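Local coordinates for STM4351 (Salmonella enterica, PDB 2Y7I), which binds arginine with high specificity as a periplasmic solute-binding protein of family 3, probably handing it on to a membrane transporter, at residues A[122-126]-A[181-187]; A[113-117]-A[153-158]; A[17-21]-A[69-73]. One frame throughout, in Å; residues are numbered along the deposited sequence.

Contact 1. Residues A[122-126]-A[181-187]; sequences THQRY and ASDPDYY. With ARG (arginine), chain C; ACT (acetate ion), chain G.
The first turn of helix 122-130 forms one wall of the arginine pocket, where H123, beside the ligand, and Y126, deeper in, join Y186 and Y187 of the loop 181-187 in an aromatic cluster. The hydroxyl of Y187 reaches the edge of the H123 imidazole near its plane, with ND1 and OH 2.9 Å apart in a hydrogen bond that either group could donate. D160 takes the other ring nitrogen, NE2, so the imidazole is gripped at both ends and its rotation is fixed. T122 OG1 lies over the centre of one imidazole face, while T122 N donates to the O atom of the bound arginine at 3.0 Å, a nearly straight bond (161°). This is ligand recognition by the start of a helix, with Y187 as a second-shell residue that holds H123. Y126 presents its edge to the face of Y186 in a T-shaped pair, planes at 80°. Over one face of Y126 sits the methyl of A181, whose CB is 3.6 Å from Y126 CE2, a CH-pi contact; Q131 binds the Y126 hydroxyl. Farther out, R125 bends at chi3 (76°) and brings the face of its guanidinium over Y186 CE2, at the side of the ring, with R125 NH1 3.3 Å from that atom. At the guanidinium edge NH2 makes a weak bond to D185 O, and NE donates to OXT of an acetate probably picked up during crystallisation. One water accepts from R125 NH2 and donates to both Y186 O and the acetate. An Asx turn, D185 N to D183 OD1 at 2.9 Å, braces the loop.

Contact 2. Residues A[113-117]-A[153-158]; sequences KKVGL and RLEGVF
The F158 ring is the flat group here, and L117 meets it at the edge, near the ring plane, with its CD2 atom 4.2 Å from F158 CD2. H123 forms an edge-to-face pair with the same ring, and L127 of helix 122-130 also touches the F158 side chain. CG of F158 stands anti to the backbone N (chi1 -179°), which carries the ring away from strand 114-117 toward helix 122-130 and leaves CB to touch V115 CG1 at 3.7 Å. Beneath these side chains, strands 114-117 and 156-158 run parallel as neighbours in the mixed five-stranded sheet, the core of the lobe of the periplasmic-binding-protein fold that carries helix 122-130; V115 bridges to G156 and G116 to V157. G116 supplies two of the four bonds: its N donates to G156 O at 2.8 Å, and its O accepts from F158 N at 2.9 Å, almost in line with the carbonyl (177°). At the start of the pairing, K114 O takes E155 N at 2.8 Å and, more weakly, G156 N at 3.3 Å. On the sheet face that carries V157, L154 brings CD1 to 3.7 Å from G116 CA, occupying the side where glycine has no side chain. Helix 142-150 packs over this face through Y142 and F146, and L127 packs against V115 on the other. At the rim, K113 CB lies 4.0 Å from E155 CG; their charged ends stay apart, and E155 OE1 is hydrogen-bonded to Y104 OH. The two strands are therefore joined by main-chain hydrogen bonds and apolar packing, without a salt bridge between them.

Contact 3. Residues A[17-21]-A[69-73]; sequences APYEF and VIAGM. With ARG (arginine), chain C.
I70 opens the approach to E20, its carbonyl O lying 3.8 Å from E20 OE1 while being hydrogen-bonded to T12 OG1. At A71 the E20 carboxylate lies against the main chain, OE2 only 3.1 Å from A71 C. CG of E20 sits between its backbone N and carbonyl carbon (chi1 48°) and the chain bends at chi2, which brings OE2 alongside the bound arginine; NH2 of the ligand donates to it at 2.8 Å. A71 O accepts the ligand NE at 2.9 Å and, weakly, the same NH2, so that carboxylate and peptide carbonyl both hold this side of the guanidinium, while E118, outside the contact, also hydrogen-bonds to the ligand. G72, with positive phi, passes beside Y19, its CA 4.1 Å from Y19 CD1. G72 N is hydrogen-bonded to D32 OD2, and G72 O accepts the ligand's backbone N at 2.9 Å. D32 OD2 also lies close to E20 OE1; the nearby cationic ligand may help to offset the repulsion of the two acids. M73 then brings its CA to 3.8 Å from the ligand OXT. Carboxylate for guanidinium and main-chain carbonyls for NE and the amino group make this one wall of the amino-acid cleft of a family 3 solute-binding protein.

Overall arrangement
Contacts 1 and 3 face each other across the bound arginine: their centres lie about 18 Å apart and their nearest atoms about 7 Å, yet each contact hydrogen-bonds to the ligand, contact 1 through T122 of 122-126. Contact 3 takes the guanidinium and amino group, contact 1 an oxygen of the carboxylate, so the ligand bridges the two sides of the cleft. Contact 2 lies behind contact 1, in the sheet from which helix 122-130 departs. These two pack directly, Y126 CD2 3.5 Å from F158 CZ and Q124 CB 3.7 Å from L117 CD1. Contact 2 stays remote from contact 3, about 11 Å between nearest atoms, and the L117 side chain is about 9 Å from the arginine.

Contact 1. Residues A[122-126]-A[181-187]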
ATOM      1  N   THR A 122       8.646  22.389   2.730  1.00 12.82           N
ATOM      2  CA  THR A 122       7.284  22.884   2.957  1.00 13.05           C
ATOM      3  C   THR A 122       7.234  23.717   4.229  1.00 12.83           C
ATOM      4  O   THR A 122       6.577  24.758   4.281  1.00 13.43           O
ATOM      5  CB  THR A 122       6.317  21.702   3.136  1.00 12.62           C
ATOM      6  OG1 THR A 122       6.887  20.789   4.075  1.00 12.05           O
ATOM      7  CG2 THR A 122       6.122  20.964   1.812  1.00 11.54           C
ATOM      8  N   HIS A 123       7.934  23.247   5.256  1.00 12.52           N
ATOM      9  CA  HIS A 123       7.926  23.897   6.555  1.00 12.79           C
ATOM     10  C   HIS A 123       8.492  25.297   6.486  1.00 13.38           C
ATOM     11  O   HIS A 123       7.957  26.217   7.112  1.00 14.03           O
ATOM     12  CB  HIS A 123       8.691  23.048   7.569  1.00 12.06           C
ATOM     13  CG  HIS A 123       8.319  21.606   7.520  1.00 12.87           C
ATOM     14  ND1 HIS A 123       7.026  21.168   7.721  1.00 11.87           N
ATOM     15  CD2 HIS A 123       9.056  20.501   7.246  1.00 11.68           C
ATOM     16  CE1 HIS A 123       6.987  19.852   7.598  1.00 10.76           C
ATOM     17  NE2 HIS A 123       8.201  19.424   7.306  1.00 10.81           N
ATOM     18  N   GLN A 124       9.567  25.464   5.718  1.00 13.63           N
ATOM     19  CA  GLN A 124      10.175  26.767   5.546  1.00 14.39           C
ATOM     20  C   GLN A 124       9.190  27.720   4.872  1.00 15.63           C
ATOM     21  O   GLN A 124       9.011  28.851   5.324  1.00 15.07           O
ATOM     22  CB  GLN A 124      11.462  26.657   4.721  1.00 14.73           C
ATOM     23  CG  GLN A 124      12.089  28.000   4.356  1.00 15.87           C
ATOM     24  CD  GLN A 124      13.430  27.828   3.645  1.00 16.84           C
ATOM     25  OE1 GLN A 124      13.506  27.222   2.569  1.00 17.53           O
ATOM     26  NE2 GLN A 124      14.489  28.371   4.244  1.00 17.74           N
ATOM     27  N   ARG A 125       8.538  27.250   3.809  1.00 16.04           N
ATOM     28  CA  ARG A 125       7.606  28.086   3.059  1.00 17.46           C
ATOM     29  C   ARG A 125       6.398  28.457   3.921  1.00 17.52           C
ATOM     30  O   ARG A 125       6.002  29.631   3.968  1.00 18.12           O
ATOM     31  CB  ARG A 125       7.174  27.410   1.753  1.00 18.22           C
ATOM     32  CG  ARG A 125       6.469  28.357   0.789  1.00 22.12           C
ATOM     33  CD  ARG A 125       6.267  27.730  -0.598  1.00 26.17           C
ATOM     34  NE  ARG A 125       5.173  26.752  -0.642  1.00 27.01           N
ATOM     35  CZ  ARG A 125       3.901  27.047  -0.902  1.00 29.21           C
ATOM     36  NH1 ARG A 125       3.528  28.305  -1.120  1.00 28.90           N
ATOM     37  NH2 ARG A 125       2.991  26.078  -0.937  1.00 29.57           N
ATOM     38  N   TYR A 126       5.839  27.468   4.619  1.00 16.15           N
ATOM     39  CA  TYR A 126       4.725  27.723   5.532  1.00 16.62           C
ATOM     40  C   TYR A 126       5.045  28.798   6.568  1.00 17.03           C
ATOM     41  O   TYR A 126       4.269  29.749   6.713  1.00 17.54           O
ATOM     42  CB  TYR A 126       4.199  26.449   6.230  1.00 15.68           C
ATOM     43  CG  TYR A 126       3.157  26.797   7.274  1.00 17.05           C
ATOM     44  CD1 TYR A 126       1.846  27.117   6.908  1.00 18.92           C
ATOM     45  CD2 TYR A 126       3.504  26.881   8.615  1.00 18.23           C
ATOM     46  CE1 TYR A 126       0.899  27.478   7.865  1.00 20.38           C
ATOM     47  CE2 TYR A 126       2.571  27.243   9.576  1.00 19.00           C
ATOM     48  CZ  TYR A 126       1.276  27.545   9.194  1.00 19.79           C
ATOM     49  OH  TYR A 126       0.366  27.905  10.153  1.00 21.65           O
ATOM     50  N   ALA A 181       0.319  22.605  12.204  1.00 18.37           N
ATOM     51  CA  ALA A 181       0.116  23.299  10.929  1.00 19.11           C
ATOM     52  C   ALA A 181      -0.351  22.290   9.896  1.00 19.65           C
ATOM     53  O   ALA A 181       0.302  21.265   9.681  1.00 19.33           O
ATOM     54  CB  ALA A 181       1.399  23.969  10.468  1.00 18.26           C
ATOM     55  N   SER A 182      -1.478  22.586   9.260  0.70 20.78           N
ATOM     56  CA  SER A 182      -2.102  21.654   8.329  0.70 21.65           C
ATOM     57  C   SER A 182      -2.535  22.315   7.023  0.70 21.81           C
ATOM     58  O   SER A 182      -2.962  21.614   6.095  0.70 21.91           O
ATOM     59  CB  SER A 182      -3.310  20.976   8.991  0.70 22.54           C
ATOM     60  OG  SER A 182      -2.890  19.952   9.877  0.70 24.24           O
ATOM     61  N   ASP A 183      -2.418  23.645   6.962  1.00 21.93           N
ATOM     62  CA  ASP A 183      -2.897  24.453   5.815  1.00 22.81           C
ATOM     63  C   ASP A 183      -2.707  23.702   4.489  1.00 22.75           C
ATOM     64  O   ASP A 183      -1.569  23.411   4.109  1.00 21.99           O
ATOM     65  CB  ASP A 183      -2.176  25.813   5.797  1.00 23.32           C
ATOM     66  CG  ASP A 183      -2.701  26.767   4.715  1.00 25.15           C
ATOM     67  OD1 ASP A 183      -3.247  26.310   3.685  1.00 25.81           O
ATOM     68  OD2 ASP A 183      -2.547  27.994   4.889  1.00 27.55           O
ATOM     69  N   PRO A 184      -3.816  23.362   3.795  1.00 23.74           N
ATOM     70  CA  PRO A 184      -3.664  22.519   2.601  1.00 23.99           C
ATOM     71  C   PRO A 184      -3.044  23.216   1.378  1.00 24.12           C
ATOM     72  O   PRO A 184      -2.793  22.564   0.369  1.00 24.37           O
ATOM     73  CB  PRO A 184      -5.094  22.047   2.314  1.00 25.17           C
ATOM     74  CG  PRO A 184      -5.968  23.096   2.916  1.00 26.40           C
ATOM     75  CD  PRO A 184      -5.238  23.587   4.134  1.00 24.88           C
ATOM     76  N   ASP A 185      -2.811  24.522   1.464  1.00 24.93           N
ATOM     77  CA  ASP A 185      -1.984  25.219   0.474  1.00 25.44           C
ATOM     78  C   ASP A 185      -0.518  24.788   0.600  1.00 24.06           C
ATOM     79  O   ASP A 185       0.268  24.963  -0.338  1.00 23.95           O
ATOM     80  CB  ASP A 185      -2.090  26.740   0.642  1.00 26.74           C
ATOM     81  CG  ASP A 185      -3.410  27.298   0.158  1.00 29.83           C
ATOM     82  OD1 ASP A 185      -4.103  26.632  -0.643  1.00 32.47           O
ATOM     83  OD2 ASP A 185      -3.759  28.418   0.583  1.00 32.94           O
ATOM     84  N   TYR A 186      -0.170  24.204   1.755  1.00 22.18           N
ATOM     85  CA  TYR A 186       1.208  23.852   2.097  1.00 21.02           C
ATOM     86  C   TYR A 186       1.403  22.364   2.390  1.00 20.18           C
ATOM     87  O   TYR A 186       2.449  21.799   2.075  1.00 20.32           O
ATOM     88  CB  TYR A 186       1.687  24.698   3.296  1.00 20.50           C
ATOM     89  CG  TYR A 186       1.703  26.175   2.973  1.00 20.96           C
ATOM     90  CD1 TYR A 186       0.558  26.953   3.119  1.00 20.81           C
ATOM     91  CD2 TYR A 186       2.859  26.786   2.478  1.00 21.41           C
ATOM     92  CE1 TYR A 186       0.553  28.305   2.786  1.00 23.56           C
ATOM     93  CE2 TYR A 186       2.865  28.141   2.155  1.00 22.87           C
ATOM     94  CZ  TYR A 186       1.708  28.891   2.312  1.00 23.34           C
ATOM     95  OH  TYR A 186       1.712  30.225   1.982  1.00 25.36           O
ATOM     96  N   TYR A 187       0.387  21.733   2.969  1.00 19.89           N
ATOM     97  CA  TYR A 187       0.514  20.381   3.522  1.00 19.22           C
ATOM     98  C   TYR A 187      -0.547  19.424   2.989  1.00 20.10           C
ATOM     99  O   TYR A 187      -1.576  19.855   2.516  1.00 21.18           O
ATOM    100  CB  TYR A 187       0.434  20.445   5.052  1.00 18.66           C
ATOM    101  CG  TYR A 187       1.623  21.161   5.677  1.00 17.25           C
ATOM    102  CD1 TYR A 187       2.897  20.605   5.613  1.00 16.10           C
ATOM    103  CD2 TYR A 187       1.467  22.384   6.326  1.00 16.38           C
ATOM    104  CE1 TYR A 187       4.002  21.244   6.165  1.00 15.27           C
ATOM    105  CE2 TYR A 187       2.562  23.048   6.883  1.00 15.02           C
ATOM    106  CZ  TYR A 187       3.830  22.461   6.801  1.00 15.75           C
ATOM    107  OH  TYR A 187       4.924  23.081   7.348  1.00 15.29           O
TER
HETATM  108  N   ARG C1245       8.246  16.731   4.096  1.00 13.25           N
HETATM  109  CA  ARG C1245       8.990  18.030   4.097  1.00 13.72           C
HETATM  110  C   ARG C1245       9.079  18.573   2.676  1.00 13.54           C
HETATM  111  O   ARG C1245       9.680  19.621   2.453  1.00 12.77           O
HETATM  112  CB  ARG C1245      10.403  17.862   4.693  1.00 13.75           C
HETATM  113  CG  ARG C1245      11.244  16.763   4.017  1.00 14.85           C
HETATM  114  CD  ARG C1245      12.681  16.725   4.531  1.00 15.37           C
HETATM  115  NE  ARG C1245      13.328  15.477   4.117  1.00 12.96           N
HETATM  116  CZ  ARG C1245      14.591  15.145   4.378  1.00 12.44           C
HETATM  117  NH1 ARG C1245      15.396  15.964   5.059  1.00 12.54           N
HETATM  118  NH2 ARG C1245      15.052  13.988   3.952  1.00 13.45           N
HETATM  119  OXT ARG C1245       8.569  17.958   1.720  1.00 13.15           O
HETATM  120  C   ACT G1249       7.289  23.947  -1.623  1.00 25.58           C
HETATM  121  O   ACT G1249       7.615  23.424  -2.708  1.00 25.00           O
HETATM  122  OXT ACT G1249       6.070  24.221  -1.488  1.00 25.78           O
HETATM  123  CH3 ACT G1249       8.299  24.216  -0.548  1.00 25.35           C
HETATM  124  O   HOH W   1       3.785  23.621   0.112  1.00 36.11           O

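Contact 2. Residues A[113-117]-A[153-158]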
ATOM      1  N   LYS A 113      10.200  34.791  18.438  1.00 20.39           N
ATOM      2  CA  LYS A 113      11.124  33.738  18.838  1.00 19.60           C
ATOM      3  C   LYS A 113      11.719  33.063  17.612  1.00 19.09           C
ATOM      4  O   LYS A 113      11.235  33.254  16.484  1.00 19.24           O
ATOM      5  CB  LYS A 113      10.433  32.712  19.760  1.00 19.21           C
ATOM      6  CG  LYS A 113       9.746  33.312  21.016  1.00 20.60           C
ATOM      7  CD  LYS A 113      10.743  33.916  22.003  1.00 22.45           C
ATOM      8  CE  LYS A 113      10.019  34.475  23.226  1.00 25.52           C
ATOM      9  NZ  LYS A 113      10.953  35.171  24.135  1.00 27.69           N
ATOM     10  N   LYS A 114      12.776  32.291  17.838  1.00 19.14           N
ATOM     11  CA  LYS A 114      13.500  31.607  16.770  1.00 18.77           C
ATOM     12  C   LYS A 114      13.052  30.164  16.656  1.00 17.68           C
ATOM     13  O   LYS A 114      13.077  29.416  17.639  1.00 16.73           O
ATOM     14  CB  LYS A 114      15.015  31.667  17.011  1.00 19.79           C
ATOM     15  CG  LYS A 114      15.622  33.062  16.853  1.00 22.10           C
ATOM     16  CD  LYS A 114      17.120  33.066  17.162  1.00 24.06           C
ATOM     17  CE  LYS A 114      17.751  34.366  16.710  1.00 26.93           C
ATOM     18  NZ  LYS A 114      19.254  34.357  16.818  1.00 29.91           N
ATOM     19  N   VAL A 115      12.637  29.780  15.453  1.00 16.56           N
ATOM     20  CA  VAL A 115      12.263  28.402  15.172  1.00 16.05           C
ATOM     21  C   VAL A 115      13.097  27.855  14.006  1.00 15.73           C
ATOM     22  O   VAL A 115      13.126  28.432  12.918  1.00 15.29           O
ATOM     23  CB  VAL A 115      10.743  28.260  14.913  1.00 15.52           C
ATOM     24  CG1 VAL A 115      10.397  26.835  14.492  1.00 15.47           C
ATOM     25  CG2 VAL A 115       9.960  28.622  16.154  1.00 16.05           C
ATOM     26  N   GLY A 116      13.791  26.745  14.261  1.00 15.73           N
ATOM     27  CA  GLY A 116      14.649  26.126  13.261  1.00 15.65           C
ATOM     28  C   GLY A 116      13.867  25.212  12.334  1.00 15.04           C
ATOM     29  O   GLY A 116      12.885  24.582  12.738  1.00 15.01           O
ATOM     30  N   LEU A 117      14.310  25.140  11.086  1.00 15.31           N
ATOM     31  CA  LEU A 117      13.682  24.302  10.065  1.00 15.00           C
ATOM     32  C   LEU A 117      14.683  24.087   8.941  1.00 15.05           C
ATOM     33  O   LEU A 117      15.749  24.703   8.927  1.00 15.21           O
ATOM     34  CB  LEU A 117      12.382  24.934   9.545  1.00 15.56           C
ATOM     35  CG  LEU A 117      12.393  26.457   9.324  1.00 17.23           C
ATOM     36  CD1 LEU A 117      13.108  26.857   8.033  1.00 18.54           C
ATOM     37  CD2 LEU A 117      10.990  27.025   9.339  1.00 19.74           C
ATOM     38  N   ARG A 153      19.719  27.956  21.459  1.00 24.12           N
ATOM     39  CA  ARG A 153      19.851  28.917  20.372  1.00 24.45           C
ATOM     40  C   ARG A 153      18.538  29.088  19.613  1.00 22.87           C
ATOM     41  O   ARG A 153      18.363  30.042  18.843  1.00 22.87           O
ATOM     42  CB  ARG A 153      20.978  28.511  19.430  1.00 24.90           C
ATOM     43  CG  ARG A 153      22.327  29.007  19.893  1.00 29.42           C
ATOM     44  CD  ARG A 153      23.399  28.729  18.857  1.00 33.44           C
ATOM     45  NE  ARG A 153      24.277  29.888  18.669  1.00 38.68           N
ATOM     46  CZ  ARG A 153      24.208  30.716  17.628  1.00 40.25           C
ATOM     47  NH1 ARG A 153      23.302  30.518  16.671  1.00 39.83           N
ATOM     48  NH2 ARG A 153      25.052  31.739  17.535  1.00 42.42           N
ATOM     49  N   LEU A 154      17.621  28.149  19.834  1.00 21.07           N
ATOM     50  CA  LEU A 154      16.300  28.195  19.230  1.00 19.39           C
ATOM     51  C   LEU A 154      15.265  27.922  20.293  1.00 19.03           C
ATOM     52  O   LEU A 154      15.568  27.272  21.296  1.00 20.04           O
ATOM     53  CB  LEU A 154      16.158  27.123  18.144  1.00 18.43           C
ATOM     54  CG  LEU A 154      17.132  27.099  16.965  1.00 17.03           C
ATOM     55  CD1 LEU A 154      16.929  25.799  16.190  1.00 15.35           C
ATOM     56  CD2 LEU A 154      16.927  28.311  16.064  1.00 16.66           C
ATOM     57  N   GLU A 155      14.047  28.404  20.067  1.00 17.92           N
ATOM     58  CA  GLU A 155      12.922  28.050  20.931  1.00 17.74           C
ATOM     59  C   GLU A 155      12.134  26.846  20.428  1.00 16.72           C
ATOM     60  O   GLU A 155      11.452  26.179  21.205  1.00 16.40           O
ATOM     61  CB  GLU A 155      11.997  29.247  21.161  1.00 18.11           C
ATOM     62  CG  GLU A 155      12.636  30.318  22.039  1.00 20.87           C
ATOM     63  CD  GLU A 155      13.070  29.765  23.389  1.00 24.07           C
ATOM     64  OE1 GLU A 155      12.198  29.590  24.262  1.00 26.40           O
ATOM     65  OE2 GLU A 155      14.280  29.503  23.579  1.00 26.82           O
ATOM     66  N   GLY A 156      12.231  26.572  19.131  1.00 16.02           N
ATOM     67  CA  GLY A 156      11.553  25.418  18.561  1.00 14.92           C
ATOM     68  C   GLY A 156      12.224  24.907  17.302  1.00 14.32           C
ATOM     69  O   GLY A 156      13.120  25.544  16.754  1.00 14.44           O
ATOM     70  N   VAL A 157      11.791  23.729  16.873  1.00 14.13           N
ATOM     71  CA  VAL A 157      12.191  23.146  15.593  1.00 13.68           C
ATOM     72  C   VAL A 157      10.894  22.656  14.962  1.00 13.34           C
ATOM     73  O   VAL A 157      10.083  22.034  15.635  1.00 13.73           O
ATOM     74  CB  VAL A 157      13.238  22.008  15.753  1.00 13.67           C
ATOM     75  CG1 VAL A 157      13.428  21.246  14.413  1.00 13.88           C
ATOM     76  CG2 VAL A 157      14.608  22.577  16.209  1.00 12.80           C
ATOM     77  N   PHE A 158      10.698  22.983  13.686  1.00 13.26           N
ATOM     78  CA  PHE A 158       9.425  22.783  12.979  1.00 13.42           C
ATOM     79  C   PHE A 158       9.658  21.790  11.841  1.00 13.34           C
ATOM     80  O   PHE A 158      10.530  22.015  10.999  1.00 12.64           O
ATOM     81  CB  PHE A 158       8.965  24.155  12.458  1.00 13.11           C
ATOM     82  CG  PHE A 158       7.654  24.162  11.721  1.00 12.74           C
ATOM     83  CD1 PHE A 158       6.496  23.625  12.281  1.00 15.66           C
ATOM     84  CD2 PHE A 158       7.568  24.799  10.484  1.00 14.57           C
ATOM     85  CE1 PHE A 158       5.269  23.673  11.593  1.00 15.56           C
ATOM     86  CE2 PHE A 158       6.349  24.866   9.784  1.00 15.90           C
ATOM     87  CZ  PHE A 158       5.201  24.298  10.340  1.00 14.54           C
TER

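Contact 3. Residues A[17-21]-A[69-73]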
ATOM      1  N   ALA A  17      15.218  10.758  10.235  1.00 17.47           N
ATOM      2  CA  ALA A  17      14.602   9.530  10.745  1.00 17.58           C
ATOM      3  C   ALA A  17      13.130   9.802  11.017  1.00 17.13           C
ATOM      4  O   ALA A  17      12.804  10.886  11.510  1.00 16.71           O
ATOM      5  CB  ALA A  17      15.299   9.068  12.042  1.00 18.18           C
ATOM      6  N   PRO A  18      12.237   8.831  10.720  1.00 17.26           N
ATOM      7  CA  PRO A  18      12.476   7.466  10.222  1.00 17.83           C
ATOM      8  C   PRO A  18      12.452   7.310   8.693  1.00 17.34           C
ATOM      9  O   PRO A  18      12.465   6.178   8.203  1.00 18.27           O
ATOM     10  CB  PRO A  18      11.273   6.701  10.792  1.00 18.33           C
ATOM     11  CG  PRO A  18      10.155   7.705  10.662  1.00 17.10           C
ATOM     12  CD  PRO A  18      10.795   9.063  10.954  1.00 17.18           C
ATOM     13  N   TYR A  19      12.358   8.414   7.958  1.00 15.81           N
ATOM     14  CA  TYR A  19      12.325   8.373   6.493  1.00 15.34           C
ATOM     15  C   TYR A  19      13.686   7.914   5.935  1.00 15.58           C
ATOM     16  O   TYR A  19      13.761   6.948   5.190  1.00 16.20           O
ATOM     17  CB  TYR A  19      11.949   9.749   5.934  1.00 14.24           C
ATOM     18  CG  TYR A  19      10.590  10.258   6.387  1.00 14.82           C
ATOM     19  CD1 TYR A  19       9.427   9.845   5.746  1.00 15.18           C
ATOM     20  CD2 TYR A  19      10.469  11.133   7.476  1.00 14.94           C
ATOM     21  CE1 TYR A  19       8.176  10.298   6.160  1.00 16.37           C
ATOM     22  CE2 TYR A  19       9.230  11.595   7.888  1.00 15.76           C
ATOM     23  CZ  TYR A  19       8.094  11.172   7.231  1.00 16.10           C
ATOM     24  OH  TYR A  19       6.862  11.613   7.632  1.00 18.76           O
ATOM     25  N   GLU A  20      14.752   8.615   6.322  1.00 15.08           N
ATOM     26  CA  GLU A  20      16.123   8.259   5.947  1.00 15.94           C
ATOM     27  C   GLU A  20      17.075   8.874   6.943  1.00 16.42           C
ATOM     28  O   GLU A  20      16.924  10.041   7.323  1.00 15.48           O
ATOM     29  CB  GLU A  20      16.491   8.731   4.531  1.00 15.80           C
ATOM     30  CG  GLU A  20      16.126  10.195   4.246  1.00 14.72           C
ATOM     31  CD  GLU A  20      14.782  10.319   3.585  1.00 16.45           C
ATOM     32  OE1 GLU A  20      14.433   9.383   2.837  1.00 16.25           O
ATOM     33  OE2 GLU A  20      14.076  11.335   3.807  1.00 15.34           O
ATOM     34  N   PHE A  21      18.036   8.064   7.377  1.00 17.76           N
ATOM     35  CA  PHE A  21      19.022   8.463   8.359  1.00 19.30           C
ATOM     36  C   PHE A  21      20.206   7.500   8.313  1.00 20.42           C
ATOM     37  O   PHE A  21      20.197   6.521   7.555  1.00 20.41           O
ATOM     38  CB  PHE A  21      18.400   8.556   9.766  1.00 19.43           C
ATOM     39  CG  PHE A  21      17.909   7.240  10.324  1.00 20.94           C
ATOM     40  CD1 PHE A  21      16.667   6.723   9.947  1.00 21.35           C
ATOM     41  CD2 PHE A  21      18.665   6.547  11.269  1.00 23.05           C
ATOM     42  CE1 PHE A  21      16.196   5.530  10.482  1.00 23.56           C
ATOM     43  CE2 PHE A  21      18.211   5.347  11.804  1.00 24.84           C
ATOM     44  CZ  PHE A  21      16.965   4.837  11.408  1.00 24.19           C
ATOM     45  N   VAL A  69      14.969  10.875  -6.876  1.00 16.31           N
ATOM     46  CA  VAL A  69      15.103  11.411  -5.527  1.00 15.28           C
ATOM     47  C   VAL A  69      13.997  10.808  -4.685  1.00 14.94           C
ATOM     48  O   VAL A  69      12.826  10.786  -5.098  1.00 14.81           O
ATOM     49  CB  VAL A  69      15.012  12.968  -5.522  1.00 15.51           C
ATOM     50  CG1 VAL A  69      14.694  13.513  -4.140  1.00 14.30           C
ATOM     51  CG2 VAL A  69      16.316  13.577  -6.030  1.00 15.99           C
ATOM     52  N   ILE A  70      14.375  10.294  -3.516  1.00 14.41           N
ATOM     53  CA  ILE A  70      13.407   9.918  -2.492  1.00 14.08           C
ATOM     54  C   ILE A  70      13.902  10.491  -1.160  1.00 13.91           C
ATOM     55  O   ILE A  70      15.054  10.248  -0.760  1.00 14.39           O
ATOM     56  CB  ILE A  70      13.147   8.378  -2.471  1.00 14.44           C
ATOM     57  CG1 ILE A  70      11.871   8.043  -1.683  1.00 14.47           C
ATOM     58  CG2 ILE A  70      14.380   7.582  -1.960  1.00 15.37           C
ATOM     59  CD1 ILE A  70      11.480   6.540  -1.713  1.00 14.29           C
ATOM     60  N   ALA A  71      13.068  11.299  -0.503  1.00 13.57           N
ATOM     61  CA  ALA A  71      13.522  12.027   0.694  1.00 13.53           C
ATOM     62  C   ALA A  71      12.405  12.618   1.547  1.00 13.21           C
ATOM     63  O   ALA A  71      12.479  13.779   1.961  1.00 12.86           O
ATOM     64  CB  ALA A  71      14.524  13.136   0.294  1.00 14.11           C
ATOM     65  N   GLY A  72      11.367  11.824   1.811  1.00 13.10           N
ATOM     66  CA  GLY A  72      10.203  12.313   2.537  1.00 13.23           C
ATOM     67  C   GLY A  72       9.648  13.570   1.888  1.00 13.44           C
ATOM     68  O   GLY A  72       9.183  14.469   2.576  1.00 13.04           O
ATOM     69  N   MET A  73       9.665  13.604   0.555  1.00 13.16           N
ATOM     70  CA  MET A  73       9.420  14.836  -0.201  1.00 13.53           C
ATOM     71  C   MET A  73       7.969  14.968  -0.672  1.00 14.12           C
ATOM     72  O   MET A  73       7.520  14.201  -1.531  1.00 13.70           O
ATOM     73  CB  MET A  73      10.375  14.901  -1.408  1.00 13.77           C
ATOM     74  CG  MET A  73      10.190  16.136  -2.314  1.00 13.78           C
ATOM     75  SD  MET A  73      11.335  16.215  -3.719  1.00 16.21           S
ATOM     76  CE  MET A  73      12.860  16.697  -2.857  1.00 15.56           C
TER
HETATM   77  N   ARG C1245       8.246  16.731   4.096  1.00 13.25           N
HETATM   78  CA  ARG C1245       8.990  18.030   4.097  1.00 13.72           C
HETATM   79  C   ARG C1245       9.079  18.573   2.676  1.00 13.54           C
HETATM   80  O   ARG C1245       9.680  19.621   2.453  1.00 12.77           O
HETATM   81  CB  ARG C1245      10.403  17.862   4.693  1.00 13.75           C
HETATM   82  CG  ARG C1245      11.244  16.763   4.017  1.00 14.85           C
HETATM   83  CD  ARG C1245      12.681  16.725   4.531  1.00 15.37           C
HETATM   84  NE  ARG C1245      13.328  15.477   4.117  1.00 12.96           N
HETATM   85  CZ  ARG C1245      14.591  15.145   4.378  1.00 12.44           C
HETATM   86  NH1 ARG C1245      15.396  15.964   5.059  1.00 12.54           N
HETATM   87  NH2 ARG C1245      15.052  13.988   3.952  1.00 13.45           N
HETATM   88  OXT ARG C1245       8.569  17.958   1.720  1.00 13.15           O